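Local coordinates for protein putative alpha-L-fucosidase (Bacteroides thetaiotaomicron, PDB 4H41) that is a putative alpha-L-fucosidase with a TIM-barrel fold, probably acting in the breakdown of host glycans, at residues F60-I68 / Y330-K340. Sequence-based numbering, arbitrary orientation.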
ATOM      1  N   PHE B  60      20.223  -9.202  -9.740  1.00 16.48           N
ATOM      2  CA  PHE B  60      21.470  -9.797  -9.246  1.00 15.47           C
ATOM      3  C   PHE B  60      22.645  -8.835  -9.495  1.00 18.37           C
ATOM      4  O   PHE B  60      23.579  -8.769  -8.685  1.00 18.87           O
ATOM      5  CB  PHE B  60      21.718 -11.159  -9.874  1.00 17.66           C
ATOM      6  CG  PHE B  60      21.143 -12.316  -9.073  1.00 18.36           C
ATOM      7  CD1 PHE B  60      19.762 -12.458  -8.914  1.00 20.83           C
ATOM      8  CD2 PHE B  60      21.977 -13.274  -8.503  1.00 20.70           C
ATOM      9  CE1 PHE B  60      19.224 -13.516  -8.176  1.00 22.15           C
ATOM     10  CE2 PHE B  60      21.435 -14.361  -7.801  1.00 23.21           C
ATOM     11  CZ  PHE B  60      20.061 -14.495  -7.682  1.00 21.85           C
ATOM     12  N   GLN B  61      22.613  -8.083 -10.611  1.00 18.55           N
ATOM     13  CA  GLN B  61      23.621  -7.059 -10.889  1.00 17.78           C
ATOM     14  C   GLN B  61      23.577  -5.932  -9.843  1.00 22.94           C
ATOM     15  O   GLN B  61      24.642  -5.507  -9.374  1.00 20.36           O
ATOM     16  CB  GLN B  61      23.430  -6.460 -12.278  1.00 19.02           C
ATOM     17  CG  GLN B  61      23.662  -7.427 -13.431  1.00 22.61           C
ATOM     18  CD  GLN B  61      23.380  -6.744 -14.726  1.00 32.70           C
ATOM     19  OE1 GLN B  61      23.949  -5.683 -14.998  1.00 34.25           O
ATOM     20  NE2 GLN B  61      22.556  -7.345 -15.584  1.00 29.81           N
ATOM     21  N   HIS B  62      22.358  -5.499  -9.437  1.00 18.98           N
ATOM     22  CA  HIS B  62      22.203  -4.443  -8.413  1.00 18.70           C
ATOM     23  C   HIS B  62      22.729  -4.965  -7.071  1.00 22.05           C
ATOM     24  O   HIS B  62      23.355  -4.223  -6.317  1.00 20.73           O
ATOM     25  CB  HIS B  62      20.722  -3.952  -8.257  1.00 18.41           C
ATOM     26  CG  HIS B  62      20.137  -3.255  -9.460  1.00 21.36           C
ATOM     27  ND1 HIS B  62      20.812  -2.223 -10.099  1.00 24.07           N
ATOM     28  CD2 HIS B  62      18.920  -3.394 -10.027  1.00 22.83           C
ATOM     29  CE1 HIS B  62      20.016  -1.818 -11.080  1.00 24.13           C
ATOM     30  NE2 HIS B  62      18.865  -2.505 -11.086  1.00 23.53           N
HETATM   31  N   MSE B  63      22.531  -6.268  -6.798  1.00 18.85           N
HETATM   32  CA  MSE B  63      23.040  -6.894  -5.572  1.00 16.58           C
HETATM   33  C   MSE B  63      24.541  -6.953  -5.571  1.00 19.82           C
HETATM   34  O   MSE B  63      25.183  -6.593  -4.588  1.00 18.95           O
HETATM   35  CB  MSE B  63      22.492  -8.324  -5.428  1.00 17.03           C
HETATM   36  CG  MSE B  63      21.006  -8.414  -5.169  1.00 18.47           C
HETATM   37 SE   MSE B  63      20.536 -10.313  -5.314  0.75 22.12          SE
HETATM   38  CE  MSE B  63      18.621 -10.118  -5.519  1.00 21.08           C
ATOM     39  N   LYS B  64      25.120  -7.371  -6.700  1.00 20.03           N
ATOM     40  CA  LYS B  64      26.570  -7.507  -6.805  1.00 18.28           C
ATOM     41  C   LYS B  64      27.281  -6.186  -6.592  1.00 20.80           C
ATOM     42  O   LYS B  64      28.333  -6.143  -5.935  1.00 19.34           O
ATOM     43  CB  LYS B  64      26.943  -8.079  -8.175  1.00 20.13           C
ATOM     44  CG  LYS B  64      28.413  -8.469  -8.346  1.00 25.72           C
ATOM     45  CD  LYS B  64      28.737  -9.702  -7.561  1.00 38.43           C
ATOM     46  CE  LYS B  64      30.145 -10.198  -7.750  1.00 35.52           C
ATOM     47  NZ  LYS B  64      30.323 -11.394  -6.906  1.00 37.26           N
ATOM     48  N   ARG B  65      26.704  -5.098  -7.106  1.00 17.18           N
ATOM     49  CA  ARG B  65      27.286  -3.768  -6.940  1.00 17.48           C
ATOM     50  C   ARG B  65      27.516  -3.411  -5.477  1.00 22.92           C
ATOM     51  O   ARG B  65      28.487  -2.722  -5.180  1.00 21.56           O
ATOM     52  CB  ARG B  65      26.390  -2.745  -7.592  1.00 19.33           C
ATOM     53  CG  ARG B  65      26.936  -1.348  -7.564  1.00 25.90           C
ATOM     54  CD  ARG B  65      26.012  -0.415  -8.270  1.00 31.03           C
ATOM     55  NE  ARG B  65      26.556   0.939  -8.284  1.00 32.35           N
ATOM     56  CZ  ARG B  65      25.927   1.996  -8.770  1.00 43.17           C
ATOM     57  NH1 ARG B  65      24.702   1.876  -9.277  1.00 31.71           N
ATOM     58  NH2 ARG B  65      26.513   3.182  -8.759  1.00 36.34           N
ATOM     59  N   ILE B  66      26.629  -3.815  -4.560  1.00 19.31           N
ATOM     60  CA  ILE B  66      26.799  -3.474  -3.153  1.00 17.91           C
ATOM     61  C   ILE B  66      27.479  -4.566  -2.325  1.00 22.78           C
ATOM     62  O   ILE B  66      27.604  -4.403  -1.115  1.00 24.57           O
ATOM     63  CB  ILE B  66      25.474  -3.013  -2.484  1.00 20.46           C
ATOM     64  CG1 ILE B  66      24.404  -4.118  -2.462  1.00 20.09           C
ATOM     65  CG2 ILE B  66      24.963  -1.768  -3.144  1.00 19.03           C
ATOM     66  CD1 ILE B  66      23.278  -3.841  -1.448  1.00 23.43           C
ATOM     67  N   GLY B  67      27.983  -5.615  -2.957  1.00 18.60           N
ATOM     68  CA  GLY B  67      28.728  -6.649  -2.253  1.00 19.33           C
ATOM     69  C   GLY B  67      27.918  -7.779  -1.668  1.00 21.28           C
ATOM     70  O   GLY B  67      28.414  -8.495  -0.808  1.00 18.76           O
ATOM     71  N   ILE B  68      26.713  -8.018  -2.176  1.00 18.33           N
ATOM     72  CA  ILE B  68      25.957  -9.180  -1.743  1.00 18.06           C
ATOM     73  C   ILE B  68      26.692 -10.399  -2.335  1.00 20.98           C
ATOM     74  O   ILE B  68      27.057 -10.404  -3.511  1.00 18.96           O
ATOM     75  CB  ILE B  68      24.466  -9.081  -2.108  1.00 20.45           C
ATOM     76  CG1 ILE B  68      23.750  -8.121  -1.094  1.00 19.85           C
ATOM     77  CG2 ILE B  68      23.794 -10.471  -2.134  1.00 18.38           C
ATOM     78  CD1 ILE B  68      22.420  -7.665  -1.483  1.00 27.66           C
ATOM     79  N   TYR B 330      18.533   2.457  -1.553  1.00 14.36           N
ATOM     80  CA  TYR B 330      19.782   1.933  -2.139  1.00 15.75           C
ATOM     81  C   TYR B 330      20.811   3.048  -2.269  1.00 17.65           C
ATOM     82  O   TYR B 330      21.957   2.848  -1.916  1.00 16.62           O
ATOM     83  CB  TYR B 330      19.467   1.338  -3.506  1.00 14.93           C
ATOM     84  CG  TYR B 330      20.600   0.617  -4.205  1.00 16.51           C
ATOM     85  CD1 TYR B 330      20.813  -0.740  -4.003  1.00 18.01           C
ATOM     86  CD2 TYR B 330      21.315   1.235  -5.216  1.00 17.12           C
ATOM     87  CE1 TYR B 330      21.747  -1.447  -4.748  1.00 15.99           C
ATOM     88  CE2 TYR B 330      22.271   0.543  -5.957  1.00 18.79           C
ATOM     89  CZ  TYR B 330      22.452  -0.806  -5.745  1.00 17.95           C
ATOM     90  OH  TYR B 330      23.368  -1.494  -6.506  1.00 18.09           O
ATOM     91  N   ASP B 331      20.378   4.234  -2.713  1.00 13.49           N
ATOM     92  CA  ASP B 331      21.264   5.400  -2.839  1.00 13.93           C
ATOM     93  C   ASP B 331      21.760   5.877  -1.472  1.00 17.46           C
ATOM     94  O   ASP B 331      22.936   6.142  -1.334  1.00 15.75           O
ATOM     95  CB  ASP B 331      20.556   6.530  -3.560  1.00 15.86           C
ATOM     96  CG  ASP B 331      20.231   6.261  -5.017  1.00 28.23           C
ATOM     97  OD1 ASP B 331      20.792   5.288  -5.585  1.00 25.81           O
ATOM     98  OD2 ASP B 331      19.372   6.993  -5.576  1.00 26.14           O
ATOM     99  N   ARG B 332      20.884   5.965  -0.469  1.00 14.58           N
ATOM    100  CA  ARG B 332      21.307   6.390   0.896  1.00 13.66           C
ATOM    101  C   ARG B 332      22.292   5.393   1.489  1.00 17.26           C
ATOM    102  O   ARG B 332      23.258   5.788   2.159  1.00 13.76           O
ATOM    103  CB  ARG B 332      20.104   6.539   1.834  1.00 14.73           C
ATOM    104  CG  ARG B 332      19.012   7.518   1.416  1.00 15.08           C
ATOM    105  CD  ARG B 332      19.394   8.997   1.407  1.00 16.48           C
ATOM    106  NE  ARG B 332      20.274   9.380   0.297  1.00 17.51           N
ATOM    107  CZ  ARG B 332      19.936   9.458  -0.990  1.00 19.42           C
ATOM    108  NH1 ARG B 332      18.683   9.226  -1.383  1.00 17.86           N
ATOM    109  NH2 ARG B 332      20.841   9.781  -1.894  1.00 21.50           N
ATOM    110  N   TYR B 333      22.052   4.097   1.244  1.00 14.14           N
ATOM    111  CA  TYR B 333      22.912   2.994   1.699  1.00 14.80           C
ATOM    112  C   TYR B 333      24.294   3.099   1.069  1.00 18.65           C
ATOM    113  O   TYR B 333      25.317   3.044   1.770  1.00 16.76           O
ATOM    114  CB  TYR B 333      22.227   1.667   1.358  1.00 14.61           C
ATOM    115  CG  TYR B 333      22.981   0.449   1.789  1.00 15.74           C
ATOM    116  CD1 TYR B 333      23.938  -0.121   0.968  1.00 16.87           C
ATOM    117  CD2 TYR B 333      22.744  -0.140   3.027  1.00 16.75           C
ATOM    118  CE1 TYR B 333      24.652  -1.252   1.366  1.00 14.84           C
ATOM    119  CE2 TYR B 333      23.413  -1.304   3.413  1.00 17.27           C
ATOM    120  CZ  TYR B 333      24.385  -1.838   2.591  1.00 20.06           C
ATOM    121  OH  TYR B 333      25.100  -2.926   3.002  1.00 19.26           O
ATOM    122  N   ARG B 334      24.351   3.305  -0.238  1.00 16.71           N
ATOM    123  CA  ARG B 334      25.631   3.460  -0.920  1.00 14.77           C
ATOM    124  C   ARG B 334      26.395   4.668  -0.455  1.00 19.51           C
ATOM    125  O   ARG B 334      27.632   4.635  -0.411  1.00 17.85           O
ATOM    126  CB  ARG B 334      25.437   3.560  -2.444  1.00 17.44           C
ATOM    127  CG  ARG B 334      25.058   2.237  -3.090  1.00 19.22           C
ATOM    128  CD  ARG B 334      25.502   2.165  -4.523  1.00 25.44           C
ATOM    129  NE  ARG B 334      24.905   3.245  -5.297  1.00 29.70           N
ATOM    130  CZ  ARG B 334      25.547   4.298  -5.803  1.00 40.10           C
ATOM    131  NH1 ARG B 334      26.853   4.450  -5.611  1.00 40.11           N
ATOM    132  NH2 ARG B 334      24.891   5.197  -6.516  1.00 38.91           N
ATOM    133  N   GLU B 335      25.685   5.766  -0.157  1.00 15.62           N
ATOM    134  CA  GLU B 335      26.349   6.960   0.329  1.00 16.62           C
ATOM    135  C   GLU B 335      27.001   6.737   1.713  1.00 18.97           C
ATOM    136  O   GLU B 335      28.152   7.083   1.938  1.00 18.77           O
ATOM    137  CB  GLU B 335      25.342   8.132   0.388  1.00 19.00           C
ATOM    138  CG  GLU B 335      25.071   8.665  -0.998  1.00 30.66           C
ATOM    139  CD  GLU B 335      24.016   9.747  -1.115  1.00 50.18           C
ATOM    140  OE1 GLU B 335      23.384  10.063  -0.084  1.00 28.03           O
ATOM    141  OE2 GLU B 335      23.730  10.179  -2.256  1.00 38.58           O
ATOM    142  N   TYR B 336      26.289   6.110   2.615  1.00 14.52           N
ATOM    143  CA  TYR B 336      26.777   5.821   3.971  1.00 14.32           C
ATOM    144  C   TYR B 336      27.931   4.855   3.979  1.00 18.62           C
ATOM    145  O   TYR B 336      28.845   5.038   4.780  1.00 18.80           O
ATOM    146  CB  TYR B 336      25.608   5.279   4.803  1.00 14.03           C
ATOM    147  CG  TYR B 336      25.961   4.840   6.204  1.00 16.26           C
ATOM    148  CD1 TYR B 336      26.086   5.762   7.240  1.00 18.81           C
ATOM    149  CD2 TYR B 336      26.193   3.502   6.496  1.00 17.73           C
ATOM    150  CE1 TYR B 336      26.408   5.350   8.537  1.00 19.34           C
ATOM    151  CE2 TYR B 336      26.548   3.087   7.785  1.00 18.72           C
ATOM    152  CZ  TYR B 336      26.595   4.002   8.806  1.00 20.66           C
ATOM    153  OH  TYR B 336      26.917   3.537  10.060  1.00 18.91           O
ATOM    154  N   PHE B 337      27.929   3.865   3.067  1.00 17.47           N
ATOM    155  CA  PHE B 337      28.960   2.860   2.974  1.00 18.50           C
ATOM    156  C   PHE B 337      30.010   3.163   1.918  1.00 23.06           C
ATOM    157  O   PHE B 337      30.903   2.347   1.732  1.00 20.77           O
ATOM    158  CB  PHE B 337      28.328   1.490   2.713  1.00 19.32           C
ATOM    159  CG  PHE B 337      27.755   0.904   3.979  1.00 18.65           C
ATOM    160  CD1 PHE B 337      28.583   0.594   5.056  1.00 19.90           C
ATOM    161  CD2 PHE B 337      26.417   0.597   4.073  1.00 18.05           C
ATOM    162  CE1 PHE B 337      28.064   0.009   6.219  1.00 19.95           C
ATOM    163  CE2 PHE B 337      25.883   0.063   5.259  1.00 21.14           C
ATOM    164  CZ  PHE B 337      26.707  -0.211   6.332  1.00 18.45           C
ATOM    165  N   GLU B 338      29.922   4.308   1.258  1.00 18.36           N
ATOM    166  CA  GLU B 338      30.855   4.784   0.243  1.00 20.46           C
ATOM    167  C   GLU B 338      31.055   3.728  -0.850  1.00 27.02           C
ATOM    168  O   GLU B 338      32.171   3.421  -1.248  1.00 25.71           O
ATOM    169  CB  GLU B 338      32.184   5.215   0.891  1.00 21.98           C
ATOM    170  CG  GLU B 338      31.972   6.410   1.790  1.00 27.08           C
ATOM    171  CD  GLU B 338      33.270   7.065   2.205  1.00 42.55           C
ATOM    172  OE1 GLU B 338      34.167   6.351   2.696  1.00 40.61           O
ATOM    173  OE2 GLU B 338      33.393   8.297   2.034  1.00 45.00           O
ATOM    174  N   ILE B 339      29.931   3.183  -1.336  1.00 22.63           N
ATOM    175  CA  ILE B 339      29.948   2.160  -2.387  1.00 21.30           C
ATOM    176  C   ILE B 339      29.796   2.852  -3.720  1.00 27.21           C
ATOM    177  O   ILE B 339      28.793   3.543  -3.942  1.00 25.95           O
ATOM    178  CB  ILE B 339      28.832   1.123  -2.147  1.00 22.09           C
ATOM    179  CG1 ILE B 339      29.051   0.385  -0.804  1.00 21.64           C
ATOM    180  CG2 ILE B 339      28.774   0.129  -3.321  1.00 24.91           C
ATOM    181  CD1 ILE B 339      27.899  -0.453  -0.365  1.00 20.93           C
ATOM    182  N   LYS B 340      30.698   2.559  -4.655  1.00 26.27           N
ATOM    183  CA  LYS B 340      30.663   3.188  -5.976  1.00 33.13           C
ATOM    184  C   LYS B 340      29.581   2.594  -6.899  1.00 39.64           C
ATOM    185  O   LYS B 340      29.052   1.472  -6.650  1.00 36.06           O
ATOM    186  CB  LYS B 340      32.053   3.111  -6.648  1.00 37.82           C
ATOM    187  CG  LYS B 340      32.301   1.891  -7.536  1.00 54.55           C
ATOM    188  CD  LYS B 340      33.772   1.380  -7.627  1.00 57.67           C
ATOM    189  CE  LYS B 340      34.289   1.173  -9.050  1.00 62.08           C
ATOM    190  NZ  LYS B 340      35.631   1.783  -9.291  1.00 62.24           N
ATOM    191  OXT LYS B 340      29.309   3.262  -7.914  1.00 48.01           O
TER
HETATM  192  O   HOH W   1      22.835  -0.379  -9.423  1.00 32.17           O
HETATM  193  O   HOH W   2      30.155  -1.056  -6.361  1.00 23.07           O
HETATM  194  O   HOH W   3      26.561  -4.211   1.338  1.00 23.65           O
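R65 closes its guanidinium side-on on the C-terminal carboxylate of K340, where the first and last helices of this eight-stranded TIM barrel, 53-65 and 324-337, lie side by side. R65 NE gives its hydrogen to K340 O at 3.0 Å. R65 NH2 reaches K340 OXT at 2.9 Å in a nearly straight hydrogen bond (170°) that is also a salt bridge. In R65, CG lies anti to the backbone N (chi1 -176°) and the chain runs extended, which carries the guanidinium to the carboxylate. The third nitrogen, NH1, donates to a water that also meets H62 ND1 and donates to Y330 OH. Y330 OH gives its hydrogen to H62 O at 2.7 Å, on a lone pair in the carbonyl plane.

R334 stacks flat on R65, planes 23° apart; the nearby carboxylate probably offsets their like charges. R334 NH1 donates to I339 O at 2.7 Å. Were R334 an alanine, I339 O would probably lose this donor and one face of the R65 guanidinium its stacking partner.

I66 CG2 packs obliquely against Y330 CE1 at 3.6 Å. Y333 OH accepts a hydrogen bond from I34 N and donates to a second water, which donates to I66 O. A third water donates to both R65 O and K340 O.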